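Local coordinates for choline dehydrogenase and related flavoproteins (Aspergillus oryzae, PDB 3Q9T), which oxidises formate with an 8-formyl-FAD cofactor and belongs to the glucose-methanol-choline oxidoreductase family of flavoproteins, at residues T402-H407 with R504-F509; V310-R315 with L417-D422; D75-I80 with A500-C505. All blocks are in the same frame, centred on the assembly; numbering follows the deposited sequence.

Contact 1. Residues T402-H407 with R504-F509; sequences TAFQWH and RCQTAF. With FAY ([(2R,3S,4R,5R)-5-(6-amino-9H-purin-9-yl)-3,4-dihydroxytetrahydrofuran-2-yl]methyl (2R,3S,4S)-5-(8-formyl-7-methyl-2,4-dioxo-3,4-dihydrobenzo[g]pteridin-10(2H)-yl)-2,3,4-trihydroxypentyl dihydrogen diphosphate), chain D.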
loop_
_atom_site.group_PDB
_atom_site.type_symbol
_atom_site.label_atom_id
_atom_site.label_comp_id
_atom_site.label_asym_id
_atom_site.label_seq_id
_atom_site.Cartn_x
_atom_site.Cartn_y
_atom_site.Cartn_z
ATOM N N THR A 402 -11.744 -13.868 7.196
ATOM C CA THR A 402 -11.589 -12.641 6.419
ATOM C C THR A 402 -10.673 -11.677 7.130
ATOM O O THR A 402 -9.967 -10.931 6.474
ATOM C CB THR A 402 -12.926 -11.919 6.185
ATOM O OG1 THR A 402 -13.639 -11.848 7.425
ATOM C CG2 THR A 402 -13.770 -12.674 5.154
ATOM N N ALA A 403 -10.696 -11.685 8.467
ATOM C CA ALA A 403 -9.858 -10.770 9.249
ATOM C C ALA A 403 -8.367 -11.000 9.029
ATOM O O ALA A 403 -7.546 -10.152 9.382
ATOM C CB ALA A 403 -10.187 -10.868 10.741
ATOM N N PHE A 404 -8.016 -12.151 8.458
ATOM C CA PHE A 404 -6.611 -12.514 8.288
ATOM C C PHE A 404 -6.224 -12.754 6.833
ATOM O O PHE A 404 -5.224 -13.403 6.563
ATOM C CB PHE A 404 -6.292 -13.760 9.101
ATOM C CG PHE A 404 -6.479 -13.581 10.576
ATOM C CD1 PHE A 404 -5.534 -12.900 11.326
ATOM C CD2 PHE A 404 -7.603 -14.095 11.218
ATOM C CE1 PHE A 404 -5.693 -12.735 12.685
ATOM C CE2 PHE A 404 -7.763 -13.940 12.603
ATOM C CZ PHE A 404 -6.799 -13.255 13.325
ATOM N N GLN A 405 -7.026 -12.234 5.909
ATOM C CA GLN A 405 -6.829 -12.440 4.476
ATOM C C GLN A 405 -7.313 -11.181 3.782
ATOM O O GLN A 405 -8.382 -11.152 3.166
ATOM C CB GLN A 405 -7.643 -13.633 3.969
ATOM C CG GLN A 405 -7.164 -14.987 4.440
ATOM C CD GLN A 405 -5.866 -15.423 3.791
ATOM O OE1 GLN A 405 -5.883 -16.174 2.826
ATOM N NE2 GLN A 405 -4.736 -14.969 4.327
ATOM N N TRP A 406 -6.524 -10.129 3.903
ATOM C CA TRP A 406 -6.998 -8.797 3.558
ATOM C C TRP A 406 -7.098 -8.587 2.049
ATOM O O TRP A 406 -7.802 -7.695 1.599
ATOM C CB TRP A 406 -6.083 -7.741 4.176
ATOM C CG TRP A 406 -6.182 -7.638 5.654
ATOM C CD1 TRP A 406 -7.003 -8.353 6.485
ATOM C CD2 TRP A 406 -5.443 -6.751 6.490
ATOM N NE1 TRP A 406 -6.813 -7.964 7.783
ATOM C CE2 TRP A 406 -5.861 -6.982 7.815
ATOM C CE3 TRP A 406 -4.467 -5.779 6.245
ATOM C CZ2 TRP A 406 -5.339 -6.281 8.891
ATOM C CZ3 TRP A 406 -3.947 -5.085 7.317
ATOM C CH2 TRP A 406 -4.390 -5.337 8.624
ATOM N N HIS A 407 -6.396 -9.395 1.257
ATOM C CA HIS A 407 -6.420 -9.153 -0.190
ATOM C C HIS A 407 -6.961 -10.284 -1.033
ATOM O O HIS A 407 -6.993 -10.160 -2.247
ATOM C CB HIS A 407 -5.045 -8.703 -0.707
ATOM C CG HIS A 407 -4.634 -7.361 -0.190
ATOM N ND1 HIS A 407 -5.061 -6.180 -0.760
ATOM C CD2 HIS A 407 -3.874 -7.010 0.876
ATOM C CE1 HIS A 407 -4.557 -5.161 -0.086
ATOM N NE2 HIS A 407 -3.840 -5.637 0.916
ATOM N N ARG A 504 2.344 -10.162 2.336
ATOM C CA ARG A 504 1.193 -10.875 2.859
ATOM C C ARG A 504 0.985 -10.668 4.349
ATOM O O ARG A 504 -0.007 -11.150 4.921
ATOM C CB ARG A 504 1.373 -12.360 2.616
ATOM C CG ARG A 504 1.069 -12.795 1.227
ATOM C CD ARG A 504 0.213 -14.022 1.322
ATOM N NE ARG A 504 0.929 -15.145 0.789
ATOM C CZ ARG A 504 0.490 -16.394 0.811
ATOM N NH1 ARG A 504 -0.664 -16.695 1.395
ATOM N NH2 ARG A 504 1.238 -17.341 0.261
ATOM N N CYS A 505 1.930 -9.992 4.987
ATOM C CA CYS A 505 1.861 -9.820 6.428
ATOM C C CYS A 505 0.807 -8.770 6.770
ATOM O O CYS A 505 0.408 -7.980 5.915
ATOM C CB CYS A 505 3.218 -9.386 6.977
ATOM S SG CYS A 505 3.617 -7.661 6.616
ATOM N N GLN A 506 0.363 -8.774 8.025
ATOM C CA GLN A 506 -0.564 -7.761 8.526
ATOM C C GLN A 506 -0.288 -7.592 9.999
ATOM O O GLN A 506 0.473 -8.366 10.582
ATOM C CB GLN A 506 -2.030 -8.205 8.348
ATOM C CG GLN A 506 -2.348 -9.503 9.060
ATOM C CD GLN A 506 -3.819 -9.835 9.037
ATOM O OE1 GLN A 506 -4.355 -10.310 8.022
ATOM N NE2 GLN A 506 -4.497 -9.566 10.152
ATOM N N THR A 507 -0.922 -6.595 10.605
ATOM C CA THR A 507 -0.929 -6.472 12.059
ATOM C C THR A 507 -1.590 -7.698 12.673
ATOM O O THR A 507 -2.588 -8.194 12.151
ATOM C CB THR A 507 -1.712 -5.217 12.515
ATOM O OG1 THR A 507 -1.724 -5.158 13.946
ATOM C CG2 THR A 507 -3.160 -5.262 12.007
ATOM N N ALA A 508 -1.045 -8.195 13.779
ATOM C CA ALA A 508 -1.748 -9.234 14.528
ATOM C C ALA A 508 -2.717 -8.588 15.529
ATOM O O ALA A 508 -3.266 -9.262 16.388
ATOM C CB ALA A 508 -0.758 -10.156 15.229
ATOM N N PHE A 509 -2.905 -7.273 15.401
ATOM C CA PHE A 509 -3.857 -6.488 16.211
ATOM C C PHE A 509 -3.402 -6.195 17.651
ATOM O O PHE A 509 -4.239 -5.984 18.525
ATOM C CB PHE A 509 -5.257 -7.125 16.211
ATOM C CG PHE A 509 -5.814 -7.380 14.823
ATOM C CD1 PHE A 509 -6.209 -6.325 14.012
ATOM C CD2 PHE A 509 -5.951 -8.671 14.339
ATOM C CE1 PHE A 509 -6.726 -6.546 12.738
ATOM C CE2 PHE A 509 -6.469 -8.899 13.066
ATOM C CZ PHE A 509 -6.864 -7.836 12.272
HETATM P P FAY D . -7.068 -0.266 25.022
HETATM N N1 FAY D . -5.981 -9.088 22.164
HETATM C C2 FAY D . -6.167 -10.330 22.768
HETATM O O2 FAY D . -5.749 -10.530 23.902
HETATM N N3 FAY D . -7.188 -11.149 22.335
HETATM C C4 FAY D . -7.609 -11.043 21.033
HETATM O O4 FAY D . -7.889 -12.099 20.433
HETATM N N5 FAY D . -7.847 -9.658 19.104
HETATM C C6 FAY D . -8.590 -8.210 17.410
HETATM C C7 FAY D . -8.791 -6.940 16.898
HETATM C C8 FAY D . -8.320 -5.830 17.607
HETATM O O8 FAY D . -8.497 -3.504 17.823
HETATM C C9 FAY D . -7.764 -6.010 18.881
HETATM P PA FAY D . -9.185 0.515 23.315
HETATM C "C1'" FAY D . -6.309 -6.315 21.416
HETATM C C10 FAY D . -6.581 -8.812 20.958
HETATM N N10 FAY D . -6.743 -7.489 20.536
HETATM N N1A FAY D . -12.619 10.727 21.439
HETATM O O1A FAY D . -9.236 0.678 21.832
HETATM C C1B FAY D . -12.046 5.620 22.512
HETATM O O1P FAY D . -7.817 0.041 26.296
HETATM C "C2'" FAY D . -7.382 -5.957 22.471
HETATM O "O2'" FAY D . -8.608 -5.955 21.832
HETATM C C2A FAY D . -13.424 9.938 22.237
HETATM O O2A FAY D . -9.816 -0.749 23.812
HETATM C C2B FAY D . -12.238 4.453 21.560
HETATM O O2B FAY D . -13.488 4.475 20.894
HETATM O O2P FAY D . -5.605 0.122 25.143
HETATM C "C3'" FAY D . -7.277 -4.686 23.376
HETATM O "O3'" FAY D . -8.501 -3.992 23.606
HETATM N N3A FAY D . -13.135 8.595 22.417
HETATM C C3B FAY D . -12.143 3.277 22.507
HETATM O O3B FAY D . -13.397 3.089 23.116
HETATM O O3P FAY D . -7.673 0.607 23.810
HETATM C "C4'" FAY D . -6.259 -3.661 22.945
HETATM O "O4'" FAY D . -5.051 -4.384 22.726
HETATM C C4A FAY D . -12.048 8.055 21.809
HETATM C C4B FAY D . -11.199 3.757 23.581
HETATM O O4B FAY D . -11.091 5.163 23.437
HETATM C C4X FAY D . -7.292 -9.859 20.342
HETATM C "C5'" FAY D . -6.093 -2.560 24.022
HETATM O "O5'" FAY D . -7.216 -1.820 24.524
HETATM C C5A FAY D . -11.220 8.837 21.009
HETATM C C5B FAY D . -9.844 3.087 23.467
HETATM O O5B FAY D . -9.964 1.782 23.976
HETATM C C5X FAY D . -7.842 -8.388 18.570
HETATM C C6A FAY D . -11.508 10.186 20.814
HETATM N N6A FAY D . -10.770 10.915 19.966
HETATM N N7A FAY D . -10.227 8.050 20.544
HETATM C C7M FAY D . -9.344 -6.817 15.499
HETATM C C8A FAY D . -10.390 6.801 21.030
HETATM C C8M FAY D . -8.875 -4.504 17.254
HETATM C C9A FAY D . -7.472 -7.286 19.358
HETATM N N9A FAY D . -11.513 6.790 21.805
HETATM O O HOH W 1 -1.820 -14.568 3.516
HETATM O O HOH W 2 -3.947 -10.221 5.275
#

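Contact 2. Residues V310-R315 with L417-D422; sequences VPFVLR and LTVVVD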
loop_
_atom_site.group_PDB
_atom_site.type_symbol
_atom_site.label_atom_id
_atom_site.label_comp_id
_atom_site.label_asym_id
_atom_site.label_seq_id
_atom_site.Cartn_x
_atom_site.Cartn_y
_atom_site.Cartn_z
ATOM N N VAL A 310 1.858 -13.232 9.527
ATOM C CA VAL A 310 1.572 -13.711 8.180
ATOM C C VAL A 310 0.597 -14.885 8.242
ATOM O O VAL A 310 0.993 -16.021 8.476
ATOM C CB VAL A 310 2.850 -14.097 7.390
ATOM C CG1 VAL A 310 2.478 -14.760 6.058
ATOM C CG2 VAL A 310 3.719 -12.870 7.163
ATOM N N PRO A 311 -0.695 -14.609 8.054
ATOM C CA PRO A 311 -1.639 -15.726 8.049
ATOM C C PRO A 311 -1.604 -16.453 6.716
ATOM O O PRO A 311 -1.220 -15.875 5.699
ATOM C CB PRO A 311 -3.004 -15.041 8.217
ATOM C CG PRO A 311 -2.711 -13.595 8.533
ATOM C CD PRO A 311 -1.370 -13.308 7.956
ATOM N N PHE A 312 -2.017 -17.712 6.723
ATOM C CA PHE A 312 -2.171 -18.462 5.491
ATOM C C PHE A 312 -3.319 -19.458 5.615
ATOM O O PHE A 312 -3.588 -19.981 6.701
ATOM C CB PHE A 312 -0.852 -19.147 5.100
ATOM C CG PHE A 312 -0.450 -20.280 5.995
ATOM C CD1 PHE A 312 -0.993 -21.544 5.824
ATOM C CD2 PHE A 312 0.501 -20.092 6.994
ATOM C CE1 PHE A 312 -0.600 -22.601 6.644
ATOM C CE2 PHE A 312 0.893 -21.144 7.812
ATOM C CZ PHE A 312 0.340 -22.406 7.631
ATOM N N VAL A 313 -4.006 -19.694 4.505
ATOM C CA VAL A 313 -5.171 -20.580 4.495
ATOM C C VAL A 313 -4.904 -21.919 3.789
ATOM O O VAL A 313 -4.325 -21.960 2.703
ATOM C CB VAL A 313 -6.365 -19.913 3.806
ATOM C CG1 VAL A 313 -7.486 -20.940 3.545
ATOM C CG2 VAL A 313 -6.873 -18.724 4.638
ATOM N N LEU A 314 -5.324 -23.012 4.420
ATOM C CA LEU A 314 -5.367 -24.301 3.757
ATOM C C LEU A 314 -6.809 -24.746 3.547
ATOM O O LEU A 314 -7.637 -24.642 4.445
ATOM C CB LEU A 314 -4.646 -25.367 4.582
ATOM C CG LEU A 314 -3.191 -25.090 4.926
ATOM C CD1 LEU A 314 -2.610 -26.284 5.700
ATOM C CD2 LEU A 314 -2.426 -24.819 3.638
ATOM N N ARG A 315 -7.102 -25.270 2.365
ATOM C CA ARG A 315 -8.349 -25.976 2.173
ATOM C C ARG A 315 -8.175 -27.347 2.808
ATOM O O ARG A 315 -7.149 -28.004 2.652
ATOM C CB ARG A 315 -8.717 -26.089 0.698
ATOM C CG ARG A 315 -9.976 -26.901 0.457
ATOM C CD ARG A 315 -10.393 -26.834 -0.995
ATOM N NE ARG A 315 -11.645 -27.541 -1.235
ATOM C CZ ARG A 315 -12.684 -27.013 -1.871
ATOM N NH1 ARG A 315 -12.619 -25.766 -2.314
ATOM N NH2 ARG A 315 -13.793 -27.723 -2.056
ATOM N N LEU A 417 -8.795 -24.026 6.966
ATOM C CA LEU A 417 -8.128 -23.667 8.202
ATOM C C LEU A 417 -7.382 -22.358 7.932
ATOM O O LEU A 417 -6.756 -22.204 6.890
ATOM C CB LEU A 417 -7.156 -24.772 8.609
ATOM C CG LEU A 417 -6.048 -24.427 9.612
ATOM C CD1 LEU A 417 -6.597 -24.223 11.016
ATOM C CD2 LEU A 417 -4.994 -25.517 9.615
ATOM N N THR A 418 -7.462 -21.406 8.852
ATOM C CA THR A 418 -6.657 -20.193 8.743
ATOM C C THR A 418 -5.600 -20.183 9.849
ATOM O O THR A 418 -5.932 -20.055 11.027
ATOM C CB THR A 418 -7.515 -18.911 8.844
ATOM O OG1 THR A 418 -8.547 -18.926 7.848
ATOM C CG2 THR A 418 -6.645 -17.660 8.660
ATOM N N VAL A 419 -4.335 -20.341 9.470
ATOM C CA VAL A 419 -3.243 -20.351 10.438
ATOM C C VAL A 419 -2.659 -18.954 10.550
ATOM O O VAL A 419 -2.164 -18.397 9.568
ATOM C CB VAL A 419 -2.091 -21.306 10.018
ATOM C CG1 VAL A 419 -0.939 -21.216 11.005
ATOM C CG2 VAL A 419 -2.580 -22.728 9.904
ATOM N N VAL A 420 -2.715 -18.380 11.744
ATOM C CA VAL A 420 -2.139 -17.067 11.954
ATOM C C VAL A 420 -0.712 -17.229 12.501
ATOM O O VAL A 420 -0.515 -17.663 13.639
ATOM C CB VAL A 420 -3.017 -16.214 12.901
ATOM C CG1 VAL A 420 -2.470 -14.819 13.000
ATOM C CG2 VAL A 420 -4.456 -16.172 12.395
ATOM N N VAL A 421 0.279 -16.921 11.674
ATOM C CA VAL A 421 1.667 -17.006 12.118
ATOM C C VAL A 421 2.098 -15.643 12.672
ATOM O O VAL A 421 2.403 -14.686 11.939
ATOM C CB VAL A 421 2.608 -17.549 11.013
ATOM C CG1 VAL A 421 3.983 -17.838 11.577
ATOM C CG2 VAL A 421 2.036 -18.822 10.439
ATOM N N ASP A 422 2.054 -15.562 13.994
ATOM C CA ASP A 422 2.258 -14.323 14.715
ATOM C C ASP A 422 3.671 -14.299 15.320
ATOM O O ASP A 422 3.963 -15.067 16.235
ATOM C CB ASP A 422 1.192 -14.255 15.807
ATOM C CG ASP A 422 1.312 -13.034 16.684
ATOM O OD1 ASP A 422 2.399 -12.410 16.718
ATOM O OD2 ASP A 422 0.314 -12.715 17.370
#

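Contact 3. Residues D75-I80 with A500-C505; sequences DDYERI and AVLDRC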
loop_
_atom_site.group_PDB
_atom_site.type_symbol
_atom_site.label_atom_id
_atom_site.label_comp_id
_atom_site.label_asym_id
_atom_site.label_seq_id
_atom_site.Cartn_x
_atom_site.Cartn_y
_atom_site.Cartn_z
ATOM N N ASP A 75 13.204 0.328 2.635
ATOM C CA ASP A 75 13.659 0.864 1.354
ATOM C C ASP A 75 13.203 -0.007 0.158
ATOM O O ASP A 75 12.897 0.514 -0.904
ATOM C CB ASP A 75 15.187 1.061 1.346
ATOM C CG ASP A 75 15.633 2.363 2.044
ATOM O OD1 ASP A 75 14.749 3.132 2.487
ATOM O OD2 ASP A 75 16.868 2.633 2.134
ATOM N N ASP A 76 13.166 -1.327 0.328
ATOM C CA ASP A 76 12.763 -2.214 -0.761
ATOM C C ASP A 76 11.251 -2.456 -0.848
ATOM O O ASP A 76 10.784 -3.110 -1.770
ATOM C CB ASP A 76 13.499 -3.561 -0.697
ATOM C CG ASP A 76 13.177 -4.380 0.586
ATOM O OD1 ASP A 76 12.388 -3.916 1.450
ATOM O OD2 ASP A 76 13.742 -5.496 0.724
ATOM N N TYR A 77 10.482 -1.934 0.101
ATOM C CA TYR A 77 9.053 -2.256 0.161
ATOM C C TYR A 77 8.273 -1.343 1.123
ATOM O O TYR A 77 8.771 -0.989 2.191
ATOM C CB TYR A 77 8.861 -3.745 0.523
ATOM C CG TYR A 77 7.416 -4.206 0.493
ATOM C CD1 TYR A 77 6.591 -4.028 1.602
ATOM C CD2 TYR A 77 6.875 -4.801 -0.635
ATOM C CE1 TYR A 77 5.267 -4.432 1.592
ATOM C CE2 TYR A 77 5.531 -5.224 -0.659
ATOM C CZ TYR A 77 4.736 -5.032 0.466
ATOM O OH TYR A 77 3.409 -5.417 0.487
ATOM N N GLU A 78 7.062 -0.947 0.725
ATOM C CA GLU A 78 6.171 -0.171 1.594
ATOM C C GLU A 78 4.698 -0.411 1.260
ATOM O O GLU A 78 4.275 -0.333 0.098
ATOM C CB GLU A 78 6.506 1.324 1.558
ATOM C CG GLU A 78 5.687 2.202 2.537
ATOM C CD GLU A 78 6.221 3.633 2.634
ATOM O OE1 GLU A 78 5.559 4.513 3.228
ATOM O OE2 GLU A 78 7.327 3.877 2.120
ATOM N N ARG A 79 3.915 -0.709 2.293
ATOM C CA ARG A 79 2.491 -0.937 2.110
ATOM C C ARG A 79 1.695 -0.198 3.184
ATOM O O ARG A 79 2.075 -0.168 4.351
ATOM C CB ARG A 79 2.195 -2.428 2.154
ATOM C CG ARG A 79 0.733 -2.795 2.134
ATOM C CD ARG A 79 0.560 -4.143 1.460
ATOM N NE ARG A 79 1.275 -5.219 2.142
ATOM C CZ ARG A 79 0.839 -5.805 3.257
ATOM N NH1 ARG A 79 -0.298 -5.418 3.811
ATOM N NH2 ARG A 79 1.530 -6.777 3.823
ATOM N N ILE A 80 0.591 0.400 2.778
ATOM C CA ILE A 80 -0.286 1.070 3.709
ATOM C C ILE A 80 -1.613 0.345 3.579
ATOM O O ILE A 80 -1.956 -0.135 2.503
ATOM C CB ILE A 80 -0.388 2.573 3.411
ATOM C CG1 ILE A 80 -1.309 3.269 4.425
ATOM C CG2 ILE A 80 -0.857 2.805 1.966
ATOM C CD1 ILE A 80 -1.428 4.796 4.189
ATOM N N ALA A 500 6.961 -12.713 -0.234
ATOM C CA ALA A 500 5.736 -13.254 0.347
ATOM C C ALA A 500 5.465 -12.707 1.752
ATOM O O ALA A 500 4.346 -12.302 2.057
ATOM C CB ALA A 500 5.799 -14.780 0.386
ATOM N N VAL A 501 6.488 -12.698 2.604
ATOM C CA VAL A 501 6.315 -12.231 3.978
ATOM C C VAL A 501 5.921 -10.750 4.014
ATOM O O VAL A 501 4.944 -10.362 4.654
ATOM C CB VAL A 501 7.588 -12.472 4.807
ATOM C CG1 VAL A 501 7.500 -11.767 6.136
ATOM C CG2 VAL A 501 7.809 -13.967 5.008
ATOM N N LEU A 502 6.669 -9.921 3.297
ATOM C CA LEU A 502 6.377 -8.498 3.271
ATOM C C LEU A 502 5.002 -8.212 2.674
ATOM O O LEU A 502 4.271 -7.343 3.156
ATOM C CB LEU A 502 7.461 -7.713 2.523
ATOM C CG LEU A 502 8.883 -7.842 3.080
ATOM C CD1 LEU A 502 9.851 -7.097 2.203
ATOM C CD2 LEU A 502 8.974 -7.348 4.532
ATOM N N ASP A 503 4.649 -8.931 1.627
ATOM C CA ASP A 503 3.454 -8.586 0.872
ATOM C C ASP A 503 2.186 -9.179 1.463
ATOM O O ASP A 503 1.077 -8.751 1.137
ATOM C CB ASP A 503 3.596 -8.995 -0.598
ATOM C CG ASP A 503 2.666 -8.220 -1.494
ATOM O OD1 ASP A 503 2.573 -6.984 -1.316
ATOM O OD2 ASP A 503 2.014 -8.838 -2.355
ATOM N N ARG A 504 2.344 -10.162 2.336
ATOM C CA ARG A 504 1.193 -10.875 2.859
ATOM C C ARG A 504 0.985 -10.668 4.349
ATOM O O ARG A 504 -0.007 -11.150 4.921
ATOM C CB ARG A 504 1.373 -12.360 2.616
ATOM C CG ARG A 504 1.069 -12.795 1.227
ATOM C CD ARG A 504 0.213 -14.022 1.322
ATOM N NE ARG A 504 0.929 -15.145 0.789
ATOM C CZ ARG A 504 0.490 -16.394 0.811
ATOM N NH1 ARG A 504 -0.664 -16.695 1.395
ATOM N NH2 ARG A 504 1.238 -17.341 0.261
ATOM N N CYS A 505 1.930 -9.992 4.987
ATOM C CA CYS A 505 1.861 -9.820 6.428
ATOM C C CYS A 505 0.807 -8.770 6.770
ATOM O O CYS A 505 0.408 -7.980 5.915
ATOM C CB CYS A 505 3.218 -9.386 6.977
ATOM S SG CYS A 505 3.617 -7.661 6.616
#

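Contact 1. Residues T402-H407 with R504-F509
Gln506 lies across one face of the Trp406 indole. Its CB stands 3.7 Å from the centroid of the six-membered ring and 9° off the ring normal, a CH-pi contact, while the amide oxygen OE1 hangs over the same face nearer the rim. The amide plane is tilted by 35° from the indole. Two in-plane bonds from the amide nitrogen fix its rotation: Gln506 NE2 donates to Ala403 O at 3.2 Å, lying in the carbonyl plane, and to Thr507 O at 3.1 Å, nearly along the C=O axis. Ala403 O is gripped a second time, by Trp406 NE1 at 2.8 Å, which approaches from above the carbonyl plane (57° out of it). On the far end of the amide, a water donates to Gln506 OE1 and accepts from Trp406 N at 2.9 Å, joining the two segments again. Phe509 presents its ring edge to Ala403 O and to Phe404, with Phe509 CE2 3.9 Å from Phe404 CE1. One face of the Phe509 ring covers the flavin methyl, FAY C7M lying 3.5 Å from CD1, and Thr507 O sits over the opposite face. Further out, Thr507 OG1 accepts from Phe509 N at 2.8 Å, closing an ST turn, and is also hydrogen-bonded to Asp306. With Ala403 packed on the FAD-binding Tyr98, this buried junction forms part of the wall of the flavin pocket, at the benzenoid end of the flavin, which carries the 7-methyl and 8-formyl groups.

Contact 2. Residues V310-R315 with L417-D422
Phe312 and Val419 face each other as a hydrogen-bonded pair of two antiparallel strands, and their side chains run side by side on one face of the sheet. A chi1 of 70° places the Phe312 CG between its backbone N and carbonyl carbon, which swings the ring across to the neighbouring strand. Val419 CB then sits over one face of that ring, 3.8 Å from the centroid and 20° off the normal, a CH-pi contact displaced toward the rim. Both valine methyls meet the same end of the phenyl, CG1 at CE2 and CG2 at CZ. The ring edge is taken by Val421, whose CG2 lies 3.7 Å from Phe312 CE2, while Leu314 CG meets the edge in plane. Tyr468 and Ser467 of helix 454-473 also pack on Phe312.
On the other face, the Val313 methyl CG2 approaches Thr418 OG1 at 3.6 Å. The threonine hydroxyl, lying beside its own backbone N, is hydrogen-bonded to Met399 O and Gly401 N. Between the two layers of side chains, Phe312 N and O pair with Val419 O and N, both at 2.9 Å, and Leu314 pairs likewise with Leu417. Between these rungs Val313 CA makes a CA-H...O contact of 3.3 Å with Leu417 O. The polarity of the contact therefore resides almost wholly in the backbone ladder, which satisfies buried amides and carbonyls while hydrocarbon surfaces pack around Phe312.

Contact 3. Residues D75-I80 with A500-C505
Tyr77 and Arg79 point their CG atoms opposite the backbone N (chi1 -175° and 173°), so that two alternate residues of a beta-hairpin strand reach the C-terminal end of helix 494-504. The arginine chain then bends at chi3 (60°), turning the guanidinium edge to carbonyls at and just beyond the C-terminal end of the helix. Arg79 NH2 donates to Leu502 O at 2.9 Å and to Cys505 O at 2.7 Å, both acceptors close to the guanidinium plane; the carbonyl end of a helix probably favours such a positive group. A salt bridge from Arg79 NH1 to Glu81 gives the charge an anionic partner.
The Tyr77 and Leu502 side chains run antiparallel past each other, with Leu502 CB 4.0 Å from the centroid of the Tyr77 ring, over the middle of one face. Leu502 CD1 also packs against Tyr77 CB. The phenol oxygen links the two charged residues: Tyr77 OH accepts from Arg79 NE at 2.7 Å, exactly in the guanidinium plane. Asp503, its carboxylate nearly perpendicular to the phenol ring, is hydrogen-bonded through OD2 to His407 of the second subunit. Its other oxygen, OD1, accepts the hydrogen bond from Tyr77 OH through its anti lone pair, at a short 2.5 Å.

Overall arrangement
The three contacts meet around residues 500-509, where helix 494-504 runs into strand 506-507. Contacts 1 and 3 share Arg504 and Cys505, and their centres are about 12 Å apart; both also touch the second subunit. Contacts 1 and 2 are about 10 Å apart, centre to centre, and join the same mixed sheet, since strand 506-507 lies beside 308-316. Val310 CG2 packs 3.5 Å from Cys505 CB, bringing contact 2 against contact 3 as well, although their centres are about 17 Å apart. Proximity to the flavin falls off outward: contact 1 touches it, the side chain of Val420 in contact 2 is about 10 Å from the cofactor, and contact 3 lies away from the FAD-binding residues.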